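Local coordinates for putative uncharacterized protein (Legionella drancourtii, PDB 4JVS) that probably accelerates GTP hydrolysis by a partner Rab-type GTPase, acting as the GAP domain of an effector secreted through the Dot/Icm system, at residues A[106-111]-A[135-140]; A[246-251]-A[283-288]. One frame throughout, in Å; residues are numbered along the deposited sequence.

Contact 1: residues A[106-111]-A[135-140]; sequences ALHGHA and MLRFAP. With GDP (guanosine-5'-diphosphate), chain D; AF3 (aluminum fluoride), chain E.
With CG of F138 turned trans to its backbone N (chi1 -166°) and CG of H110 beside its own backbone N, trans to the carbonyl carbon, the two rings meet in a T-shaped stack. The CD1 edge of F138 stands over the centre of one H110 face, the ring centroids 4.9 Å apart and the planes at 86°. H110 also lays its CB against P140, 3.6 Å from CD, while the methyl of A139 packs against L107, CB to CG 3.7 Å. The 106-111 segment is a tight beta hairpin with a type I' turn, closed by the bond from L107 N to H110 O; its corner is H108 and G109. H108 rests its CB against CD of R137, 3.8 Å away. Extended from CG to NE, R137 brings its guanidinium edge-on to the beta phosphate of GDP, which is held with the aluminium fluoride by the chain of another protein. NH2 donates to GDP O1B (3.2 Å, 150°), and NH1 and NH2 add weak bonds to F3 of the fluoride. The trifluoride's aluminium lies between O1B and a water, consistent with a mimic of the transferring phosphate and with R137 as an arginine finger supplied in trans.

Contact 2: residues A[246-251]-A[283-288]; sequences LATICF and DAFMGR
T248 OG1 is gripped by two groups, the D244 carbonyl O of its own helix and, weakly, A111 N of the 106-111 hairpin, while it sits at the edge of the F285 ring, 4.0 Å from CE1. OG1 lies trans to the carbonyl carbon of T248 (chi1 -63°), which folds the hydroxyl back toward the preceding turn of its own helix. One turn on, F251 turns the CE2 edge of its ring onto one face of F285 in a tilted edge-to-face pair, centroids 5.3 Å apart and planes at 69°. A284 CB covers the opposite face of F285, toward its rim, and A247 CB closes on CZ at 3.7 Å. The helix 243-253 thus carries A247, T248 and F251 on one side against the loop between helices 271-280 and 292-306, in the C-terminal subdomain of the LepB GAP domain. That loop folds at F285-R288 into a type I beta turn, with R288 N bonded to F285 O, and G287 within it makes backbone hydrogen bonds to the chain of another protein. R288 bends at chi3 and lays one guanidinium face over F251 CB, which lies 3.6 Å from NH2; its plane stands 57° from the F251 ring. A salt bridge to D290 through NH2 and a hydrogen bond from NH1 to the G109 carbonyl O pin the group's rotation.

How the contacts relate
The two contacts come in series along the chain, contact 1 in the N-terminal subdomain of the GAP domain and contact 2 in the C-terminal one, yet their centres lie about 9 Å apart, on the same side of the chain's centre. The hairpin 106-111 is the shared element: it packs on the 135-140 segment and also on the helix 243-253 and the loop 283-288. G109 O lies 3.3 Å from F285 CD1, and A106 CB meets A284 CB at 3.7 Å. The subdomains are therefore joined beside the nucleotide. M135 and L136 pair in an antiparallel ladder with a strand of the partner protein, R137, probably the arginine finger, directly follows, and G287 gives the partner further backbone hydrogen bonds.

Contact 1: residues A[106-111]-A[135-140]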
loop_
_atom_site.group_PDB
_atom_site.type_symbol
_atom_site.label_atom_id
_atom_site.label_comp_id
_atom_site.label_asym_id
_atom_site.label_seq_id
_atom_site.Cartn_x
_atom_site.Cartn_y
_atom_site.Cartn_z
ATOM N N ALA A 106 14.288 7.288 8.216
ATOM C CA ALA A 106 12.945 6.703 8.116
ATOM C C ALA A 106 12.217 7.133 6.843
ATOM O O ALA A 106 12.319 8.284 6.421
ATOM C CB ALA A 106 12.107 7.041 9.347
ATOM N N LEU A 107 11.492 6.190 6.238
ATOM C CA LEU A 107 10.703 6.429 5.027
ATOM C C LEU A 107 9.227 6.075 5.268
ATOM O O LEU A 107 8.838 4.906 5.253
ATOM C CB LEU A 107 11.272 5.647 3.832
ATOM C CG LEU A 107 10.495 5.819 2.520
ATOM C CD1 LEU A 107 10.352 7.287 2.158
ATOM C CD2 LEU A 107 11.106 5.037 1.365
ATOM N N HIS A 108 8.417 7.103 5.490
ATOM C CA HIS A 108 7.036 6.938 5.925
ATOM C C HIS A 108 6.930 6.075 7.180
ATOM O O HIS A 108 6.057 5.203 7.265
ATOM C CB HIS A 108 6.163 6.371 4.801
ATOM C CG HIS A 108 6.233 7.156 3.527
ATOM N ND1 HIS A 108 6.308 6.556 2.286
ATOM C CD2 HIS A 108 6.240 8.491 3.301
ATOM C CE1 HIS A 108 6.359 7.489 1.351
ATOM N NE2 HIS A 108 6.320 8.671 1.939
ATOM N N GLY A 109 7.833 6.317 8.115
ATOM C CA GLY A 109 7.864 5.672 9.406
ATOM C C GLY A 109 8.668 4.431 9.665
ATOM O O GLY A 109 8.724 3.986 10.778
ATOM N N HIS A 110 9.317 3.899 8.651
ATOM C CA HIS A 110 10.146 2.738 8.778
ATOM C C HIS A 110 11.459 3.018 8.180
ATOM O O HIS A 110 11.569 3.763 7.254
ATOM C CB HIS A 110 9.544 1.591 8.019
ATOM C CG HIS A 110 8.457 0.876 8.746
ATOM N ND1 HIS A 110 8.685 -0.161 9.500
ATOM C CD2 HIS A 110 7.119 1.082 8.779
ATOM C CE1 HIS A 110 7.557 -0.596 10.002
ATOM N NE2 HIS A 110 6.604 0.164 9.561
ATOM N N ALA A 111 12.494 2.395 8.675
ATOM C CA ALA A 111 13.799 2.552 8.094
ATOM C C ALA A 111 14.222 1.234 7.517
ATOM O O ALA A 111 13.767 0.213 7.928
ATOM C CB ALA A 111 14.777 3.024 9.132
ATOM N N MET A 135 -3.335 -0.753 4.061
ATOM C CA MET A 135 -2.133 -1.374 4.604
ATOM C C MET A 135 -1.393 -0.367 5.461
ATOM O O MET A 135 -1.228 0.795 5.063
ATOM C CB MET A 135 -1.196 -1.811 3.483
ATOM C CG MET A 135 -1.685 -2.971 2.665
ATOM S SD MET A 135 -0.553 -3.289 1.311
ATOM C CE MET A 135 -0.637 -1.753 0.393
ATOM N N LEU A 136 -0.947 -0.810 6.635
ATOM C CA LEU A 136 0.025 -0.040 7.403
ATOM C C LEU A 136 1.324 -0.055 6.613
ATOM O O LEU A 136 1.868 -1.121 6.317
ATOM C CB LEU A 136 0.212 -0.625 8.805
ATOM C CG LEU A 136 -0.663 -0.003 9.897
ATOM C CD1 LEU A 136 -2.146 -0.130 9.573
ATOM C CD2 LEU A 136 -0.359 -0.591 11.247
ATOM N N ARG A 137 1.794 1.135 6.257
ATOM C CA ARG A 137 2.942 1.312 5.367
ATOM C C ARG A 137 4.222 0.615 5.783
ATOM O O ARG A 137 4.593 0.599 6.964
ATOM C CB ARG A 137 3.246 2.794 5.178
ATOM C CG ARG A 137 2.253 3.512 4.320
ATOM C CD ARG A 137 2.777 4.873 3.972
ATOM N NE ARG A 137 1.899 5.519 3.017
ATOM C CZ ARG A 137 1.893 5.248 1.723
ATOM N NH1 ARG A 137 2.722 4.342 1.231
ATOM N NH2 ARG A 137 1.049 5.879 0.924
ATOM N N PHE A 138 4.896 0.049 4.784
ATOM C CA PHE A 138 6.205 -0.557 4.966
ATOM C C PHE A 138 7.062 -0.143 3.768
ATOM O O PHE A 138 7.546 -0.977 3.000
ATOM C CB PHE A 138 6.073 -2.073 5.074
ATOM C CG PHE A 138 7.295 -2.748 5.595
ATOM C CD1 PHE A 138 7.867 -2.347 6.795
ATOM C CD2 PHE A 138 7.875 -3.795 4.898
ATOM C CE1 PHE A 138 9.012 -2.982 7.290
ATOM C CE2 PHE A 138 9.011 -4.428 5.385
ATOM C CZ PHE A 138 9.577 -4.020 6.584
ATOM N N ALA A 139 7.241 1.169 3.632
ATOM C CA ALA A 139 7.842 1.782 2.451
ATOM C C ALA A 139 9.262 1.330 2.059
ATOM O O ALA A 139 9.595 1.323 0.868
ATOM C CB ALA A 139 7.778 3.304 2.569
ATOM N N PRO A 140 10.118 0.970 3.040
ATOM C CA PRO A 140 11.469 0.674 2.559
ATOM C C PRO A 140 11.589 -0.613 1.752
ATOM O O PRO A 140 12.645 -0.824 1.144
ATOM C CB PRO A 140 12.285 0.573 3.854
ATOM C CG PRO A 140 11.508 1.374 4.854
ATOM C CD PRO A 140 10.089 1.088 4.511
HETATM P PB GDP D . -0.343 7.497 -1.802
HETATM O O1B GDP D . 0.327 6.156 -2.146
HETATM O O2B GDP D . -1.864 7.255 -1.741
HETATM O O3B GDP D . 0.034 8.572 -2.790
HETATM O O3A GDP D . 0.182 7.922 -0.382
HETATM P PA GDP D . -0.376 9.171 0.397
HETATM O O1A GDP D . -1.114 8.723 1.634
HETATM O O2A GDP D . -1.312 9.980 -0.447
HETATM O "O5'" GDP D . 0.906 9.993 0.757
HETATM C "C5'" GDP D . 0.856 10.575 2.004
HETATM C "C4'" GDP D . 2.162 10.499 2.757
HETATM O "O4'" GDP D . 3.159 11.319 2.190
HETATM C "C3'" GDP D . 1.760 11.060 4.060
HETATM O "O3'" GDP D . 1.739 10.077 5.024
HETATM C "C2'" GDP D . 2.665 12.210 4.288
HETATM O "O2'" GDP D . 3.652 11.912 5.211
HETATM C "C1'" GDP D . 3.225 12.506 2.933
HETATM N N9 GDP D . 2.623 13.639 2.220
HETATM C C8 GDP D . 1.561 13.611 1.383
HETATM N N7 GDP D . 1.296 14.823 0.887
HETATM C C5 GDP D . 2.188 15.691 1.380
HETATM C C6 GDP D . 2.387 17.124 1.203
HETATM O O6 GDP D . 1.661 17.791 0.481
HETATM N N1 GDP D . 3.439 17.722 1.893
HETATM C C2 GDP D . 4.334 17.027 2.756
HETATM N N2 GDP D . 5.407 17.704 3.433
HETATM N N3 GDP D . 4.153 15.694 2.922
HETATM C C4 GDP D . 3.053 14.977 2.229
HETATM AL AL AF3 E . 0.333 4.525 -2.005
HETATM F F1 AF3 E . 0.539 4.209 -3.638
HETATM F F2 AF3 E . -1.179 5.143 -1.681
HETATM F F3 AF3 E . 1.064 3.609 -0.805
HETATM O O HOH W 1 -1.153 2.797 -2.282
#

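Contact 2: residues A[246-251]-A[283-288]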
loop_
_atom_site.group_PDB
_atom_site.type_symbol
_atom_site.label_atom_id
_atom_site.label_comp_id
_atom_site.label_asym_id
_atom_site.label_seq_id
_atom_site.Cartn_x
_atom_site.Cartn_y
_atom_site.Cartn_z
ATOM N N LEU A 246 17.371 1.891 14.489
ATOM C CA LEU A 246 17.285 1.226 15.781
ATOM C C LEU A 246 15.862 1.255 16.338
ATOM O O LEU A 246 15.367 0.250 16.846
ATOM C CB LEU A 246 18.274 1.852 16.772
ATOM C CG LEU A 246 19.776 1.597 16.588
ATOM C CD1 LEU A 246 20.580 2.534 17.457
ATOM C CD2 LEU A 246 20.121 0.167 16.923
ATOM N N ALA A 247 15.216 2.416 16.233
ATOM C CA ALA A 247 13.826 2.602 16.653
ATOM C C ALA A 247 12.878 1.731 15.835
ATOM O O ALA A 247 11.919 1.175 16.375
ATOM C CB ALA A 247 13.429 4.063 16.520
ATOM N N THR A 248 13.139 1.637 14.533
ATOM C CA THR A 248 12.403 0.727 13.667
ATOM C C THR A 248 12.443 -0.705 14.209
ATOM O O THR A 248 11.425 -1.402 14.222
ATOM C CB THR A 248 12.950 0.756 12.230
ATOM O OG1 THR A 248 12.770 2.063 11.683
ATOM C CG2 THR A 248 12.217 -0.250 11.341
ATOM N N ILE A 249 13.618 -1.131 14.665
ATOM C CA ILE A 249 13.791 -2.473 15.224
ATOM C C ILE A 249 12.992 -2.628 16.522
ATOM O O ILE A 249 12.241 -3.590 16.687
ATOM C CB ILE A 249 15.291 -2.816 15.459
ATOM C CG1 ILE A 249 16.026 -2.962 14.122
ATOM C CG2 ILE A 249 15.421 -4.088 16.258
ATOM C CD1 ILE A 249 17.527 -3.176 14.234
ATOM N N CYS A 250 13.148 -1.674 17.434
ATOM C CA CYS A 250 12.410 -1.687 18.691
ATOM C C CYS A 250 10.894 -1.764 18.492
ATOM O O CYS A 250 10.217 -2.585 19.124
ATOM C CB CYS A 250 12.761 -0.453 19.509
ATOM S SG CYS A 250 14.410 -0.527 20.170
ATOM N N PHE A 251 10.370 -0.901 17.623
ATOM C CA PHE A 251 8.941 -0.879 17.329
ATOM C C PHE A 251 8.464 -2.214 16.788
ATOM O O PHE A 251 7.323 -2.618 17.023
ATOM C CB PHE A 251 8.618 0.218 16.328
ATOM C CG PHE A 251 8.592 1.582 16.922
ATOM C CD1 PHE A 251 8.169 1.773 18.220
ATOM C CD2 PHE A 251 8.984 2.681 16.182
ATOM C CE1 PHE A 251 8.142 3.032 18.772
ATOM C CE2 PHE A 251 8.955 3.943 16.728
ATOM C CZ PHE A 251 8.536 4.117 18.023
ATOM N N ASP A 283 10.006 13.002 14.609
ATOM C CA ASP A 283 8.751 13.230 13.935
ATOM C C ASP A 283 8.559 12.189 12.871
ATOM O O ASP A 283 7.580 12.183 12.173
ATOM C CB ASP A 283 8.811 14.574 13.236
ATOM C CG ASP A 283 8.796 15.724 14.185
ATOM O OD1 ASP A 283 7.928 15.744 15.066
ATOM O OD2 ASP A 283 9.645 16.618 14.046
ATOM N N ALA A 284 9.541 11.333 12.725
ATOM C CA ALA A 284 9.549 10.353 11.653
ATOM C C ALA A 284 8.575 9.220 11.902
ATOM O O ALA A 284 8.249 8.479 10.978
ATOM C CB ALA A 284 10.950 9.807 11.438
ATOM N N PHE A 285 8.119 9.084 13.142
ATOM C CA PHE A 285 7.226 7.986 13.505
ATOM C C PHE A 285 5.839 8.477 13.923
ATOM O O PHE A 285 5.005 7.696 14.370
ATOM C CB PHE A 285 7.855 7.111 14.598
ATOM C CG PHE A 285 9.257 6.692 14.290
ATOM C CD1 PHE A 285 9.505 5.567 13.526
ATOM C CD2 PHE A 285 10.333 7.439 14.743
ATOM C CE1 PHE A 285 10.801 5.188 13.225
ATOM C CE2 PHE A 285 11.629 7.066 14.448
ATOM C CZ PHE A 285 11.865 5.939 13.685
ATOM N N MET A 286 5.605 9.772 13.754
ATOM C CA MET A 286 4.350 10.409 14.141
ATOM C C MET A 286 3.161 9.652 13.560
ATOM O O MET A 286 2.234 9.261 14.285
ATOM C CB MET A 286 4.330 11.847 13.614
ATOM C CG MET A 286 3.211 12.710 14.161
ATOM S SD MET A 286 3.688 13.427 15.742
ATOM C CE MET A 286 5.088 14.435 15.241
ATOM N N GLY A 287 3.218 9.415 12.263
ATOM C CA GLY A 287 2.123 8.863 11.516
ATOM C C GLY A 287 1.857 7.393 11.624
ATOM O O GLY A 287 0.969 6.910 11.012
ATOM N N ARG A 288 2.636 6.693 12.416
ATOM C CA ARG A 288 2.524 5.260 12.571
ATOM C C ARG A 288 1.299 4.855 13.299
ATOM O O ARG A 288 0.819 5.552 14.116
ATOM C CB ARG A 288 3.769 4.690 13.220
ATOM C CG ARG A 288 4.879 4.490 12.260
ATOM C CD ARG A 288 6.034 3.869 12.886
ATOM N NE ARG A 288 5.844 2.491 13.204
ATOM C CZ ARG A 288 6.791 1.605 13.106
ATOM N NH1 ARG A 288 7.962 1.960 12.693
ATOM N NH2 ARG A 288 6.563 0.378 13.433
#